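Local coordinates for protein 2,3,4,5-tetrahydropyridine-2,6-dicarboxylate N-succinyltransferase (Campylobacter jejuni, PDB 2RIJ) that probably catalyses the succinyl-CoA-dependent conversion of cyclic tetrahydrodipicolinate into acyclic N-succinyl-L-2-amino-6-oxopimelate, the first step of the succinylase route of lysine biosynthesis, at residues L33-G36 with K42-Q45; A60-E65 with L94-P99; M68-E73 with T84-D89; V170-D175 with K204-L209. All blocks are in the same frame, centred on the assembly; numbering follows the deposited sequence.

Contact 1: residues L33-G36 with K42-Q45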
loop_
_atom_site.group_PDB
_atom_site.type_symbol
_atom_site.label_atom_id
_atom_site.label_comp_id
_atom_site.label_asym_id
_atom_site.label_seq_id
_atom_site.Cartn_x
_atom_site.Cartn_y
_atom_site.Cartn_z
ATOM N N LEU A 33 -48.550 25.485 -30.950
ATOM C CA LEU A 33 -48.593 25.319 -29.506
ATOM C C LEU A 33 -49.553 24.218 -29.042
ATOM O O LEU A 33 -50.634 24.043 -29.607
ATOM C CB LEU A 33 -49.006 26.614 -28.818
ATOM C CG LEU A 33 -48.251 27.900 -29.176
ATOM C CD1 LEU A 33 -48.885 29.054 -28.333
ATOM C CD2 LEU A 33 -46.765 27.801 -29.012
ATOM N N ASP A 34 -49.150 23.505 -27.990
ATOM C CA ASP A 34 -50.020 22.590 -27.288
ATOM C C ASP A 34 -50.421 23.294 -26.005
ATOM O O ASP A 34 -49.560 23.718 -25.248
ATOM C CB ASP A 34 -49.302 21.285 -26.962
ATOM C CG ASP A 34 -48.954 20.470 -28.212
ATOM O OD1 ASP A 34 -49.875 20.182 -29.024
ATOM O OD2 ASP A 34 -47.763 20.108 -28.386
ATOM N N ARG A 35 -51.724 23.436 -25.773
ATOM C CA ARG A 35 -52.267 24.132 -24.591
ATOM C C ARG A 35 -52.866 23.143 -23.596
ATOM O O ARG A 35 -53.166 22.016 -23.951
ATOM C CB ARG A 35 -53.342 25.117 -25.030
ATOM C CG ARG A 35 -52.770 26.219 -25.941
ATOM C CD ARG A 35 -53.881 26.979 -26.652
ATOM N NE ARG A 35 -53.324 28.088 -27.414
ATOM C CZ ARG A 35 -52.960 29.240 -26.869
ATOM N NH1 ARG A 35 -53.077 29.428 -25.552
ATOM N NH2 ARG A 35 -52.441 30.187 -27.636
ATOM N N GLY A 36 -53.062 23.587 -22.364
ATOM C CA GLY A 36 -53.664 22.778 -21.315
ATOM C C GLY A 36 -55.075 22.345 -21.665
ATOM O O GLY A 36 -55.835 23.117 -22.250
ATOM N N LYS A 42 -52.342 27.840 -20.606
ATOM C CA LYS A 42 -51.067 27.236 -20.236
ATOM C C LYS A 42 -50.481 26.637 -21.497
ATOM O O LYS A 42 -51.132 25.834 -22.138
ATOM C CB LYS A 42 -51.322 26.167 -19.180
ATOM C CG LYS A 42 -50.159 25.845 -18.301
ATOM C CD LYS A 42 -50.576 24.833 -17.224
ATOM C CE LYS A 42 -51.295 25.515 -16.055
ATOM N NZ LYS A 42 -50.354 26.331 -15.206
ATOM N N ILE A 43 -49.291 27.085 -21.891
ATOM C CA ILE A 43 -48.583 26.516 -23.041
ATOM C C ILE A 43 -47.718 25.365 -22.493
ATOM O O ILE A 43 -46.797 25.583 -21.689
ATOM C CB ILE A 43 -47.699 27.559 -23.770
ATOM C CG1 ILE A 43 -48.514 28.827 -24.148
ATOM C CG2 ILE A 43 -46.993 26.929 -24.968
ATOM C CD1 ILE A 43 -49.837 28.580 -24.788
ATOM N N LEU A 44 -48.071 24.145 -22.893
ATOM C CA LEU A 44 -47.378 22.943 -22.506
ATOM C C LEU A 44 -46.219 22.527 -23.406
ATOM O O LEU A 44 -45.360 21.775 -22.947
ATOM C CB LEU A 44 -48.348 21.773 -22.406
ATOM C CG LEU A 44 -49.639 22.048 -21.639
ATOM C CD1 LEU A 44 -50.378 20.744 -21.584
ATOM C CD2 LEU A 44 -49.329 22.575 -20.260
ATOM N N GLN A 45 -46.210 22.990 -24.653
ATOM C CA GLN A 45 -45.167 22.681 -25.611
ATOM C C GLN A 45 -45.300 23.599 -26.823
ATOM O O GLN A 45 -46.406 24.033 -27.178
ATOM C CB GLN A 45 -45.269 21.218 -26.088
ATOM C CG GLN A 45 -44.091 20.789 -26.933
ATOM C CD GLN A 45 -44.076 19.315 -27.281
ATOM O OE1 GLN A 45 -43.028 18.645 -27.158
ATOM N NE2 GLN A 45 -45.221 18.794 -27.738
#
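D34 is matched by two residues, L44 and Q45, across the hairpin of strands 27-35 and 43-48: a classic beta bulge near the turn. Two amides converge on D34 O: L44 N makes the firm bond, 2.8 Å from D34 O, while Q45 N adds only a weak one, 3.5 Å from the same oxygen. In return D34 N donates to Q45 O at 2.9 Å, almost straight at the hydrogen (172°). Nearer the turn, G36 N bonds to K42 O at 3.0 Å, and R35 sits opposite I43 as a non-hydrogen-bonded pair.

D34 and Q45 are also joined through their side chains. With CG of Q45 opposite its own backbone N (chi1 -172°) and the chain extended beyond it, the glutamine runs alongside D34, and Q45 NE2 meets D34 OD2 at 2.9 Å. That oxygen lies in the plane of the amide, although amide and carboxylate are turned 45° against each other. Both groups have a second partner: R32 forms a salt bridge with D34 OD1, and Q45 OE1 bonds to H211.

R35 and I43 occupy the other face of the hairpin, side by side. Methyl CD1 of I43 covers one guanidinium face near its rim, 3.4 Å from R35 NH1, and also touches L33 CD1 at 3.7 Å. The carbonyls of D122 and K40 take R35 NE and NH1. With R32 and an amide N-H beside it, the D34 carboxylate is probably stabilised as the anion, while the methyl and two carbonyls should restrict rotation of the R35 guanidinium.

Contact 2: residues A60-E65 with L94-P99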
loop_
_atom_site.group_PDB
_atom_site.type_symbol
_atom_site.label_atom_id
_atom_site.label_comp_id
_atom_site.label_asym_id
_atom_site.label_seq_id
_atom_site.Cartn_x
_atom_site.Cartn_y
_atom_site.Cartn_z
ATOM N N ALA A 60 -38.567 38.226 -41.098
ATOM C CA ALA A 60 -38.907 38.627 -39.731
ATOM C C ALA A 60 -39.609 40.007 -39.748
ATOM O O ALA A 60 -40.594 40.209 -39.062
ATOM C CB ALA A 60 -37.636 38.674 -38.876
ATOM N N ALA A 61 -39.128 40.914 -40.588
ATOM C CA ALA A 61 -39.679 42.274 -40.706
ATOM C C ALA A 61 -41.139 42.211 -41.163
ATOM O O ALA A 61 -41.981 42.916 -40.609
ATOM C CB ALA A 61 -38.862 43.109 -41.680
ATOM N N ILE A 62 -41.425 41.341 -42.147
ATOM C CA ILE A 62 -42.782 41.178 -42.685
ATOM C C ILE A 62 -43.693 40.678 -41.578
ATOM O O ILE A 62 -44.779 41.171 -41.443
ATOM C CB ILE A 62 -42.850 40.219 -43.924
ATOM C CG1 ILE A 62 -42.074 40.780 -45.130
ATOM C CG2 ILE A 62 -44.294 39.916 -44.301
ATOM C CD1 ILE A 62 -42.434 42.254 -45.525
HETATM N N MSE A 63 -43.240 39.734 -40.763
HETATM C CA MSE A 63 -44.049 39.164 -39.674
HETATM C C MSE A 63 -44.330 40.171 -38.579
HETATM O O MSE A 63 -45.444 40.299 -38.103
HETATM C CB MSE A 63 -43.333 37.982 -39.006
HETATM C CG MSE A 63 -43.163 36.763 -39.866
HETATM SE SE MSE A 63 -44.790 36.164 -40.757
HETATM C CE MSE A 63 -46.118 36.341 -39.322
ATOM N N LEU A 64 -43.289 40.878 -38.157
ATOM C CA LEU A 64 -43.432 41.929 -37.151
ATOM C C LEU A 64 -44.378 43.020 -37.656
ATOM O O LEU A 64 -45.229 43.533 -36.903
ATOM C CB LEU A 64 -42.070 42.524 -36.806
ATOM C CG LEU A 64 -41.176 41.541 -36.027
ATOM C CD1 LEU A 64 -39.758 42.085 -35.943
ATOM C CD2 LEU A 64 -41.790 41.240 -34.640
ATOM N N GLU A 65 -44.232 43.382 -38.929
ATOM C CA GLU A 65 -45.131 44.372 -39.527
ATOM C C GLU A 65 -46.607 43.898 -39.603
ATOM O O GLU A 65 -47.509 44.703 -39.495
ATOM C CB GLU A 65 -44.615 44.789 -40.889
ATOM C CG GLU A 65 -45.469 45.809 -41.618
ATOM C CD GLU A 65 -45.502 47.187 -40.959
ATOM O OE1 GLU A 65 -44.711 47.474 -40.024
ATOM O OE2 GLU A 65 -46.330 48.010 -41.413
ATOM N N LEU A 94 -48.288 36.849 -46.649
ATOM C CA LEU A 94 -48.309 36.240 -47.981
ATOM C C LEU A 94 -48.515 37.240 -49.104
ATOM O O LEU A 94 -47.992 37.070 -50.230
ATOM C CB LEU A 94 -49.358 35.147 -48.059
ATOM C CG LEU A 94 -48.935 33.818 -47.403
ATOM C CD1 LEU A 94 -50.143 32.909 -47.256
ATOM C CD2 LEU A 94 -47.772 33.165 -48.168
ATOM N N SER A 95 -49.239 38.311 -48.819
ATOM C CA SER A 95 -49.392 39.360 -49.811
ATOM C C SER A 95 -48.088 40.168 -49.999
ATOM O O SER A 95 -47.736 40.510 -51.130
ATOM C CB SER A 95 -50.610 40.245 -49.508
ATOM O OG SER A 95 -50.367 41.150 -48.461
ATOM N N CYS A 96 -47.361 40.443 -48.911
ATOM C CA CYS A 96 -46.039 41.097 -49.011
ATOM C C CYS A 96 -45.059 40.215 -49.770
ATOM O O CYS A 96 -44.184 40.716 -50.461
ATOM C CB CYS A 96 -45.444 41.355 -47.633
ATOM S SG CYS A 96 -46.379 42.492 -46.644
ATOM N N PHE A 97 -45.238 38.904 -49.666
ATOM C CA PHE A 97 -44.376 37.962 -50.379
ATOM C C PHE A 97 -44.825 37.635 -51.805
ATOM O O PHE A 97 -44.260 36.745 -52.442
ATOM C CB PHE A 97 -44.310 36.650 -49.612
ATOM C CG PHE A 97 -43.463 36.697 -48.358
ATOM C CD1 PHE A 97 -42.106 37.032 -48.419
ATOM C CD2 PHE A 97 -43.989 36.279 -47.133
ATOM C CE1 PHE A 97 -41.310 36.997 -47.278
ATOM C CE2 PHE A 97 -43.185 36.265 -45.976
ATOM C CZ PHE A 97 -41.858 36.626 -46.059
ATOM N N LYS A 98 -45.838 38.328 -52.292
ATOM C CA LYS A 98 -46.369 38.091 -53.635
ATOM C C LYS A 98 -45.308 37.850 -54.724
ATOM O O LYS A 98 -45.417 36.857 -55.436
ATOM C CB LYS A 98 -47.321 39.212 -54.022
ATOM C CG LYS A 98 -47.996 39.068 -55.390
ATOM C CD LYS A 98 -49.007 40.203 -55.546
ATOM C CE LYS A 98 -49.417 40.456 -57.006
ATOM N NZ LYS A 98 -48.386 41.184 -57.828
ATOM N N PRO A 99 -44.252 38.697 -54.819
ATOM C CA PRO A 99 -43.246 38.453 -55.872
ATOM C C PRO A 99 -42.553 37.071 -55.854
ATOM O O PRO A 99 -41.947 36.680 -56.847
ATOM C CB PRO A 99 -42.228 39.562 -55.637
ATOM C CG PRO A 99 -42.931 40.590 -54.866
ATOM C CD PRO A 99 -43.899 39.879 -54.009
#
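The side chain of I62 adopts chi1 -64°, which sets CG2 opposite its backbone N, and chi2 -51°, which swings CD1 forward, so that both methyls face C96. C96 CB is equally far from the two, 3.8 Å from I62 CD1 and 3.8 Å from I62 CG2, and the sulfur SG of C96 is 4.1 Å from either methyl. F97, with CG beside its own backbone N (chi1 -74°), brings its ring back toward the same isoleucine, and its CE2 comes to 4.2 Å from I62 CG2. The methyl meets this ring obliquely and more loosely than it meets the cysteine.

One isoleucine of helix 57-69 thus packs against two consecutive residues at the C-terminal end of helix 87-96. C96 belongs to the last turn of that helix, and F97 is the first residue beyond it to leave helical angles. The chain still curls there, with K98 N bonded to S95 O at 3.1 Å. The backbones stay well apart, the CA atoms of I62 and C96 being 7.1 Å from each other, so the side chains alone bridge the gap.

Other helices of the N-terminal region close around the site. L12 of helix 6-17 packs on both I62 and C96, and I13 adds to the cover on I62; I109 and L112 of helix 107-117 pack on the F97 ring. Two methyls, the beta carbon and sulfur of a cysteine and an aromatic ring carbon make up the contact, and all three residues are buried: cohesion rests on dispersion and the exclusion of water, and with no directional bond tying I62 to C96 or F97, the fit here depends on shape.

Contact 3: residues M68-E73 with T84-D89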
loop_
_atom_site.group_PDB
_atom_site.type_symbol
_atom_site.label_atom_id
_atom_site.label_comp_id
_atom_site.label_asym_id
_atom_site.label_seq_id
_atom_site.Cartn_x
_atom_site.Cartn_y
_atom_site.Cartn_z
HETATM N N MSE A 68 -47.785 44.899 -36.240
HETATM C CA MSE A 68 -47.817 46.352 -36.080
HETATM C C MSE A 68 -48.934 46.978 -36.888
HETATM O O MSE A 68 -49.581 47.918 -36.411
HETATM C CB MSE A 68 -46.488 46.962 -36.445
HETATM C CG MSE A 68 -45.413 46.631 -35.425
HETATM SE SE MSE A 68 -43.730 47.573 -35.770
HETATM C CE MSE A 68 -42.930 46.474 -37.220
ATOM N N GLN A 69 -49.156 46.426 -38.083
ATOM C CA GLN A 69 -50.188 46.872 -39.017
ATOM C C GLN A 69 -51.568 46.829 -38.372
ATOM O O GLN A 69 -52.381 47.708 -38.626
ATOM C CB GLN A 69 -50.164 46.091 -40.367
ATOM C CG GLN A 69 -49.660 46.933 -41.550
ATOM N N ARG A 70 -51.833 45.852 -37.518
ATOM C CA ARG A 70 -53.099 45.823 -36.779
ATOM C C ARG A 70 -53.041 46.367 -35.359
ATOM O O ARG A 70 -53.894 46.033 -34.538
ATOM C CB ARG A 70 -53.710 44.423 -36.764
ATOM C CG ARG A 70 -52.920 43.326 -36.100
ATOM C CD ARG A 70 -53.728 42.031 -36.258
ATOM N NE ARG A 70 -53.052 40.830 -35.816
ATOM C CZ ARG A 70 -52.956 40.442 -34.552
ATOM N NH1 ARG A 70 -53.537 41.134 -33.582
ATOM N NH2 ARG A 70 -52.324 39.318 -34.262
ATOM N N GLY A 71 -52.062 47.207 -35.060
ATOM C CA GLY A 71 -52.019 47.875 -33.761
ATOM C C GLY A 71 -51.321 47.164 -32.604
ATOM O O GLY A 71 -51.346 47.666 -31.482
ATOM N N VAL A 72 -50.672 46.032 -32.837
ATOM C CA VAL A 72 -49.935 45.379 -31.744
ATOM C C VAL A 72 -48.710 46.245 -31.433
ATOM O O VAL A 72 -47.964 46.624 -32.340
ATOM C CB VAL A 72 -49.531 43.940 -32.085
ATOM C CG1 VAL A 72 -48.668 43.319 -30.944
ATOM C CG2 VAL A 72 -50.759 43.055 -32.373
ATOM N N GLU A 73 -48.522 46.598 -30.159
ATOM C CA GLU A 73 -47.394 47.454 -29.737
ATOM C C GLU A 73 -46.211 46.548 -29.394
ATOM O O GLU A 73 -46.273 45.800 -28.432
ATOM C CB GLU A 73 -47.774 48.306 -28.508
ATOM N N THR A 84 -49.582 35.455 -30.729
ATOM C CA THR A 84 -50.473 34.533 -31.454
ATOM C C THR A 84 -50.771 35.093 -32.810
ATOM O O THR A 84 -51.061 36.284 -32.939
ATOM C CB THR A 84 -51.825 34.365 -30.681
ATOM O OG1 THR A 84 -51.562 33.724 -29.447
ATOM C CG2 THR A 84 -52.864 33.543 -31.463
ATOM N N LEU A 85 -50.697 34.234 -33.822
ATOM C CA LEU A 85 -51.036 34.587 -35.191
ATOM C C LEU A 85 -52.544 34.433 -35.445
ATOM O O LEU A 85 -53.172 33.445 -35.039
ATOM C CB LEU A 85 -50.269 33.711 -36.190
ATOM C CG LEU A 85 -48.782 34.021 -36.277
ATOM C CD1 LEU A 85 -48.065 32.764 -36.753
ATOM C CD2 LEU A 85 -48.550 35.263 -37.231
ATOM N N LYS A 86 -53.100 35.452 -36.088
ATOM C CA LYS A 86 -54.438 35.432 -36.671
ATOM C C LYS A 86 -54.322 35.165 -38.173
ATOM O O LYS A 86 -53.267 35.411 -38.772
ATOM C CB LYS A 86 -55.115 36.780 -36.418
ATOM C CG LYS A 86 -55.266 37.055 -34.946
ATOM C CD LYS A 86 -56.019 38.305 -34.679
ATOM C CE LYS A 86 -56.423 38.347 -33.235
ATOM N NZ LYS A 86 -57.212 39.545 -32.904
ATOM N N LEU A 87 -55.419 34.734 -38.795
ATOM C CA LEU A 87 -55.411 34.498 -40.247
ATOM C C LEU A 87 -54.980 35.750 -41.000
ATOM O O LEU A 87 -54.240 35.668 -41.968
ATOM C CB LEU A 87 -56.764 34.024 -40.768
ATOM C CG LEU A 87 -56.829 33.513 -42.214
ATOM C CD1 LEU A 87 -55.792 32.447 -42.444
ATOM C CD2 LEU A 87 -58.286 33.020 -42.542
ATOM N N GLU A 88 -55.449 36.906 -40.555
ATOM C CA GLU A 88 -55.129 38.168 -41.210
ATOM C C GLU A 88 -53.632 38.435 -41.274
ATOM O O GLU A 88 -53.136 39.029 -42.247
ATOM C CB GLU A 88 -55.869 39.309 -40.507
ATOM C CG GLU A 88 -55.458 39.595 -39.100
ATOM C CD GLU A 88 -56.456 40.494 -38.387
ATOM O OE1 GLU A 88 -56.440 41.734 -38.631
ATOM O OE2 GLU A 88 -57.266 39.948 -37.599
ATOM N N ASP A 89 -52.910 37.977 -40.243
ATOM C CA ASP A 89 -51.460 38.122 -40.165
ATOM C C ASP A 89 -50.794 37.288 -41.251
ATOM O O ASP A 89 -49.860 37.747 -41.917
ATOM C CB ASP A 89 -50.934 37.693 -38.798
ATOM C CG ASP A 89 -51.547 38.473 -37.635
ATOM O OD1 ASP A 89 -51.854 39.692 -37.767
ATOM O OD2 ASP A 89 -51.709 37.835 -36.569
HETATM O O HOH W 1 -52.650 37.821 -31.581
#
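R70 and D89 form the tight half of this contact, a side-on bidentate salt bridge with R70 NE 2.6 Å from D89 OD1 and R70 NH2 2.8 Å from D89 OD2. Both carboxylate oxygens use their syn lone pairs, and the two flat groups are nearly coplanar (19°). R70 leaves helix 57-69 at its Schellman end, where G71 has positive phi, and its chain, extended from CG to NE, spans the gap to the start of helix 87-96. D89 OD2 takes a second bond, from K86 N at 2.8 Å; this amide, at the N-cap position, approaches from above the carboxylate plane.

The outer half is looser. K86 CD lies over the centre of one guanidinium face, 3.7 Å from R70 CZ, which leaves K86 NZ and R70 NH1, of like charge, 4.1 Å apart. The carboxylate of exposed E88 touches the arginine chain, OE1 lying 3.6 Å from R70 CD, but sits well out of the guanidinium plane, so no N-H points at it. A water accepts from R70 NH2 and donates to T84 O. With three N-H donors around it, the D89 carboxylate is probably well stabilised as the anion although buried.

Contact 4: residues V170-D175 with K204-L209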
loop_
_atom_site.group_PDB
_atom_site.type_symbol
_atom_site.label_atom_id
_atom_site.label_comp_id
_atom_site.label_asym_id
_atom_site.label_seq_id
_atom_site.Cartn_x
_atom_site.Cartn_y
_atom_site.Cartn_z
ATOM N N VAL A 170 -45.751 17.988 -16.720
ATOM C CA VAL A 170 -46.924 17.382 -17.369
ATOM C C VAL A 170 -46.632 15.913 -17.641
ATOM O O VAL A 170 -45.474 15.485 -17.638
ATOM C CB VAL A 170 -47.330 18.119 -18.678
ATOM C CG1 VAL A 170 -47.727 19.610 -18.385
ATOM C CG2 VAL A 170 -46.210 18.056 -19.733
ATOM N N ALA A 171 -47.702 15.178 -17.877
ATOM C CA ALA A 171 -47.648 13.809 -18.411
ATOM C C ALA A 171 -47.485 13.899 -19.914
ATOM O O ALA A 171 -47.934 14.869 -20.532
ATOM C CB ALA A 171 -48.915 13.052 -18.049
ATOM N N TRP A 172 -46.843 12.881 -20.494
ATOM C CA TRP A 172 -46.552 12.846 -21.915
ATOM C C TRP A 172 -46.977 11.495 -22.413
ATOM O O TRP A 172 -46.633 10.455 -21.825
ATOM C CB TRP A 172 -45.078 13.078 -22.203
ATOM C CG TRP A 172 -44.550 14.361 -21.736
ATOM C CD1 TRP A 172 -44.064 14.628 -20.498
ATOM C CD2 TRP A 172 -44.390 15.559 -22.503
ATOM N NE1 TRP A 172 -43.627 15.919 -20.433
ATOM C CE2 TRP A 172 -43.809 16.524 -21.645
ATOM C CE3 TRP A 172 -44.709 15.925 -23.811
ATOM C CZ2 TRP A 172 -43.527 17.827 -22.059
ATOM C CZ3 TRP A 172 -44.394 17.225 -24.240
ATOM C CH2 TRP A 172 -43.830 18.163 -23.355
ATOM N N SER A 173 -47.861 11.526 -23.406
ATOM C CA SER A 173 -48.454 10.312 -23.988
ATOM C C SER A 173 -48.235 10.376 -25.484
ATOM O O SER A 173 -48.770 11.262 -26.177
ATOM C CB SER A 173 -49.957 10.293 -23.675
ATOM O OG SER A 173 -50.568 9.107 -24.168
ATOM N N ASP A 174 -47.412 9.479 -25.998
ATOM C CA ASP A 174 -47.007 9.517 -27.406
ATOM C C ASP A 174 -46.572 10.923 -27.850
ATOM O O ASP A 174 -46.945 11.446 -28.913
ATOM C CB ASP A 174 -48.092 8.927 -28.293
ATOM C CG ASP A 174 -48.318 7.425 -28.009
ATOM O OD1 ASP A 174 -47.367 6.692 -27.609
ATOM O OD2 ASP A 174 -49.465 6.999 -28.143
ATOM N N ASP A 175 -45.728 11.467 -26.990
ATOM C CA ASP A 175 -45.109 12.764 -27.099
ATOM C C ASP A 175 -46.080 13.939 -27.040
ATOM O O ASP A 175 -45.680 15.031 -27.348
ATOM C CB ASP A 175 -44.132 12.820 -28.328
ATOM C CG ASP A 175 -42.775 12.031 -28.076
ATOM O OD1 ASP A 175 -42.384 11.753 -26.878
ATOM O OD2 ASP A 175 -42.071 11.726 -29.078
ATOM N N LYS A 204 -41.032 18.238 -17.164
ATOM C CA LYS A 204 -41.134 19.587 -17.734
ATOM C C LYS A 204 -40.560 19.736 -19.149
ATOM O O LYS A 204 -40.869 20.714 -19.826
ATOM C CB LYS A 204 -40.435 20.613 -16.800
ATOM C CG LYS A 204 -41.189 20.868 -15.492
ATOM C CD LYS A 204 -40.408 21.748 -14.552
ATOM C CE LYS A 204 -41.297 22.269 -13.402
ATOM N NZ LYS A 204 -40.647 23.291 -12.597
ATOM N N PHE A 205 -39.696 18.814 -19.558
ATOM C CA PHE A 205 -39.033 18.860 -20.861
ATOM C C PHE A 205 -39.488 17.675 -21.724
ATOM O O PHE A 205 -39.632 16.562 -21.204
ATOM C CB PHE A 205 -37.516 18.724 -20.723
ATOM C CG PHE A 205 -36.815 19.944 -20.201
ATOM C CD1 PHE A 205 -36.944 20.302 -18.866
ATOM C CD2 PHE A 205 -35.990 20.691 -21.015
ATOM C CE1 PHE A 205 -36.303 21.448 -18.355
ATOM C CE2 PHE A 205 -35.339 21.839 -20.507
ATOM C CZ PHE A 205 -35.541 22.222 -19.181
ATOM N N PRO A 206 -39.583 17.885 -23.054
ATOM C CA PRO A 206 -39.779 16.804 -24.026
ATOM C C PRO A 206 -38.449 16.184 -24.464
ATOM O O PRO A 206 -37.365 16.592 -24.000
ATOM C CB PRO A 206 -40.455 17.537 -25.183
ATOM C CG PRO A 206 -39.821 18.843 -25.158
ATOM C CD PRO A 206 -39.503 19.189 -23.747
ATOM N N ARG A 207 -38.547 15.155 -25.288
ATOM C CA ARG A 207 -37.405 14.483 -25.805
ATOM C C ARG A 207 -36.997 15.134 -27.133
ATOM O O ARG A 207 -37.827 15.651 -27.887
ATOM C CB ARG A 207 -37.699 13.000 -25.959
ATOM C CG ARG A 207 -37.885 12.340 -24.561
ATOM C CD ARG A 207 -38.678 11.160 -24.550
ATOM N NE ARG A 207 -38.749 10.578 -23.214
ATOM C CZ ARG A 207 -39.263 9.397 -22.997
ATOM N NH1 ARG A 207 -39.748 8.719 -24.001
ATOM N NH2 ARG A 207 -39.272 8.893 -21.798
ATOM N N PHE A 208 -35.717 15.027 -27.413
ATOM C CA PHE A 208 -35.087 15.476 -28.682
ATOM C C PHE A 208 -35.792 14.970 -29.926
ATOM O O PHE A 208 -36.081 15.760 -30.812
ATOM C CB PHE A 208 -33.609 15.025 -28.618
ATOM C CG PHE A 208 -32.744 15.348 -29.784
ATOM C CD1 PHE A 208 -32.696 14.487 -30.876
ATOM C CD2 PHE A 208 -31.821 16.419 -29.724
ATOM C CE1 PHE A 208 -31.803 14.703 -31.925
ATOM C CE2 PHE A 208 -30.934 16.636 -30.758
ATOM C CZ PHE A 208 -30.950 15.783 -31.890
ATOM N N LEU A 209 -36.124 13.672 -29.976
ATOM C CA LEU A 209 -36.695 13.106 -31.180
ATOM C C LEU A 209 -38.160 13.514 -31.406
ATOM O O LEU A 209 -38.703 13.280 -32.463
ATOM C CB LEU A 209 -36.473 11.569 -31.225
ATOM C CG LEU A 209 -35.038 11.127 -31.530
ATOM C CD1 LEU A 209 -34.967 9.579 -31.318
ATOM C CD2 LEU A 209 -34.571 11.536 -32.952
HETATM O O HOH W 2 -41.173 14.220 -25.918
HETATM O O HOH W 3 -40.857 9.562 -26.584
#
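W172 and P206 make the direct contact: P206 packs over one face of the indole, toward its rim, with its CB 3.9 Å from W172 CH2. Beside it the backbone of F205 passes the six-membered ring obliquely, F205 C lying 4.1 Å from W172 CZ2. V170, two residues earlier on the same strand, puts CG2 over the opposite face, also toward the rim, and F201 of strand 201-203 stacks on the indole as well. Its rotation is fixed further by W172 NE1, which bonds to the carbonyl of D203.

Strand 170-173 is the middle strand of a three-stranded antiparallel sheet, between 176-178 and 201-203. D174 and D175 both have positive phi, consistent with a type I' turn closing the hairpin to strand 176-178. The segment 204-209 leaves the third strand and leads toward the parallel coils of the left-handed beta-helix that carries the hexapeptide repeats.

At the turn the two segments meet through water. One water donates to D175 OD1 at 2.7 Å and accepts from R207 NH1 at 2.9 Å; a second accepts from R207 N and reaches D175 OD1 weakly. Further out, Q45 and Y142 pack against both W172 and P206. R207 NH2 turns to another chain, forming a salt bridge with E222 of the third subunit, while K198 of the second subunit packs on D175.

Overall arrangement
Contacts 2 and 3 join the same two helices, 57-69 and 87-96, in opposite chemistry: contact 2 is buried and apolar, contact 3 a charged, hydrated bridge at the surface. Contact 1, partly buried, belongs to a hairpin of the N-terminal sheet and relies on backbone hydrogen bonds and one side-chain bond between amide and carboxylate. It touches contact 3 where R35 packs on T84, and contact 4 where Q45 lies against W172 and P206. Contact 4, in the middle region, buries an indole yet uses waters at its rim, and its R207 forms a salt bridge with a neighbouring subunit. Contacts 2 and 4 stand farthest apart, their centres about 33 Å from each other.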